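Local coordinates for synaptotagmin-1 (Arabidopsis thaliana, PDB 7ATP), which helps maintain plasma membrane integrity during freezing and osmotic stress, binding calcium and probably phospholipid through its cytoplasmic C2 domains, at residues A[75-80]-A[87-92]. Sequence-based numbering, arbitrary orientation.
With CA (calcium ion), chain C; CA (calcium ion), chain B.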
loop_
_atom_site.group_PDB
_atom_site.type_symbol
_atom_site.label_atom_id
_atom_site.label_comp_id
_atom_site.label_asym_id
_atom_site.label_seq_id
_atom_site.Cartn_x
_atom_site.Cartn_y
_atom_site.Cartn_z
ATOM N N GLU A 75 1.848 5.029 -3.984
ATOM C CA GLU A 75 1.127 4.077 -4.816
ATOM C C GLU A 75 1.082 2.737 -4.087
ATOM O O GLU A 75 2.132 2.163 -3.780
ATOM C CB GLU A 75 1.812 3.941 -6.177
ATOM C CG GLU A 75 2.224 5.280 -6.806
ATOM C CD GLU A 75 3.262 5.140 -7.933
ATOM O OE1 GLU A 75 3.906 4.067 -8.024
ATOM O OE2 GLU A 75 3.440 6.104 -8.727
ATOM N N PHE A 76 -0.122 2.256 -3.783
ATOM C CA PHE A 76 -0.338 0.966 -3.132
ATOM C C PHE A 76 -0.946 0.012 -4.143
ATOM O O PHE A 76 -2.024 0.286 -4.675
ATOM C CB PHE A 76 -1.277 1.087 -1.937
ATOM C CG PHE A 76 -0.752 1.955 -0.835
ATOM C CD1 PHE A 76 -0.107 1.397 0.251
ATOM C CD2 PHE A 76 -0.907 3.321 -0.886
ATOM C CE1 PHE A 76 0.386 2.162 1.240
ATOM C CE2 PHE A 76 -0.418 4.112 0.124
ATOM C CZ PHE A 76 0.230 3.537 1.193
ATOM N N SER A 77 -0.277 -1.107 -4.401
ATOM C CA SER A 77 -0.768 -2.107 -5.347
ATOM C C SER A 77 -0.936 -3.431 -4.622
ATOM O O SER A 77 0.009 -3.912 -3.987
ATOM C CB SER A 77 0.196 -2.284 -6.519
ATOM O OG SER A 77 0.639 -1.026 -6.977
ATOM N N VAL A 78 -2.126 -4.015 -4.707
ATOM C CA VAL A 78 -2.409 -5.285 -4.053
ATOM C C VAL A 78 -2.341 -6.391 -5.089
ATOM O O VAL A 78 -3.079 -6.361 -6.081
ATOM C CB VAL A 78 -3.777 -5.284 -3.372
ATOM C CG1 VAL A 78 -3.989 -6.618 -2.687
ATOM C CG2 VAL A 78 -3.853 -4.167 -2.402
ATOM N N TYR A 79 -1.482 -7.381 -4.839
ATOM C CA TYR A 79 -1.272 -8.496 -5.744
ATOM C C TYR A 79 -1.559 -9.812 -5.042
ATOM O O TYR A 79 -1.413 -9.941 -3.817
ATOM C CB TYR A 79 0.160 -8.523 -6.270
ATOM C CG TYR A 79 0.541 -7.394 -7.193
ATOM C CD1 TYR A 79 0.295 -7.469 -8.556
ATOM C CD2 TYR A 79 1.209 -6.274 -6.712
ATOM C CE1 TYR A 79 0.674 -6.439 -9.417
ATOM C CE2 TYR A 79 1.595 -5.248 -7.556
ATOM C CZ TYR A 79 1.325 -5.330 -8.908
ATOM O OH TYR A 79 1.713 -4.295 -9.742
ATOM N N ASP A 80 -1.950 -10.790 -5.840
ATOM C CA ASP A 80 -2.147 -12.165 -5.398
ATOM C C ASP A 80 -0.966 -13.013 -5.866
ATOM O O ASP A 80 -0.810 -13.283 -7.061
ATOM C CB ASP A 80 -3.470 -12.692 -5.924
ATOM C CG ASP A 80 -3.546 -14.210 -5.907
ATOM O OD1 ASP A 80 -3.106 -14.841 -4.927
ATOM O OD2 ASP A 80 -4.088 -14.760 -6.874
ATOM N N PRO A 87 2.820 -12.763 -9.877
ATOM C CA PRO A 87 1.629 -12.395 -9.109
ATOM C C PRO A 87 0.641 -11.709 -10.033
ATOM O O PRO A 87 1.035 -11.118 -11.040
ATOM C CB PRO A 87 2.174 -11.433 -8.049
ATOM C CG PRO A 87 3.593 -11.868 -7.881
ATOM C CD PRO A 87 4.039 -12.192 -9.289
ATOM N N GLU A 88 -0.648 -11.821 -9.710
ATOM C CA GLU A 88 -1.683 -11.156 -10.486
ATOM C C GLU A 88 -2.251 -9.990 -9.703
ATOM O O GLU A 88 -2.601 -10.133 -8.528
ATOM C CB GLU A 88 -2.800 -12.113 -10.889
ATOM C CG GLU A 88 -3.550 -12.776 -9.783
ATOM C CD GLU A 88 -4.744 -13.568 -10.302
ATOM O OE1 GLU A 88 -5.555 -13.000 -11.077
ATOM O OE2 GLU A 88 -4.867 -14.763 -9.952
ATOM N N LYS A 89 -2.324 -8.839 -10.359
ATOM C CA LYS A 89 -2.858 -7.642 -9.740
ATOM C C LYS A 89 -4.245 -7.919 -9.185
ATOM O O LYS A 89 -5.018 -8.691 -9.758
ATOM C CB LYS A 89 -2.918 -6.507 -10.761
ATOM C CG LYS A 89 -3.439 -5.183 -10.206
ATOM C CD LYS A 89 -2.430 -4.518 -9.279
ATOM C CE LYS A 89 -2.016 -3.148 -9.816
ATOM N NZ LYS A 89 -1.469 -3.238 -11.204
ATOM N N MET A 90 -4.549 -7.304 -8.040
ATOM C CA MET A 90 -5.886 -7.341 -7.465
ATOM C C MET A 90 -6.518 -5.961 -7.327
ATOM O O MET A 90 -7.666 -5.857 -6.883
ATOM C CB MET A 90 -5.863 -8.017 -6.093
ATOM C CG MET A 90 -5.503 -9.467 -6.156
ATOM S SD MET A 90 -5.327 -10.076 -4.496
ATOM C CE MET A 90 -7.029 -10.322 -3.991
ATOM N N GLY A 91 -5.811 -4.905 -7.685
ATOM C CA GLY A 91 -6.314 -3.567 -7.485
ATOM C C GLY A 91 -5.257 -2.683 -6.878
ATOM O O GLY A 91 -4.273 -3.177 -6.320
ATOM N N MET A 92 -5.444 -1.378 -6.984
ATOM C CA MET A 92 -4.463 -0.434 -6.491
ATOM C C MET A 92 -5.181 0.841 -6.091
ATOM O O MET A 92 -6.390 0.989 -6.291
ATOM C CB MET A 92 -3.381 -0.176 -7.543
ATOM C CG MET A 92 -3.904 0.197 -8.915
ATOM S SD MET A 92 -4.302 1.949 -9.062
ATOM C CE MET A 92 -2.758 2.673 -8.510
HETATM CA CA CA C . -4.541 -16.486 -8.573
HETATM CA CA CA B . -2.775 -17.073 -5.565
HETATM O O HOH W 1 -2.070 -19.207 -5.769
HETATM O O HOH W 2 -4.907 -18.487 -9.787
#
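The calcium-binding end of this C2 domain rests on the antiparallel hairpin of strands 73-80 and 88-96, where Asp-80 and Glu-88 meet as a hydrogen-bonded pair, their side chains on the same face of the sheet. Asp-80 N donates to Glu-88 O at 2.8 Å, almost straight at 174°, and Glu-88 N returns the bond to Asp-80 O. Asp-80 splits its carboxylate between two calcium ions, OD1 binding one at 2.3 Å and OD2 the other at 2.5 Å, a reach set by chi1 of 161°, which turns CG away from the backbone N. Glu-88, extended beyond CG, brings OE2 to within 2.2 Å of that second ion; the shared metal probably offsets the repulsion between the two carboxylates. Carboxylates of Asp-24, Asp-30 and Glu-82 and the backbone oxygens of Lys-23 and Trp-81 add further ligands. Behind the site, Met-90 SD packs 3.5 Å from Asp-80 CB. A classic beta bulge sets Met-90 and Gly-91 opposite the single Val-78, whose N bonds Gly-91 O at 2.8 Å. Lys-89 lays CD over one face of the Tyr-79 ring, 4.0 Å from its centroid, a CH-pi contact. Acidic side chains gathered around paired calcium ions at one end of a beta sandwich are the hallmark of calcium-binding C2 domains.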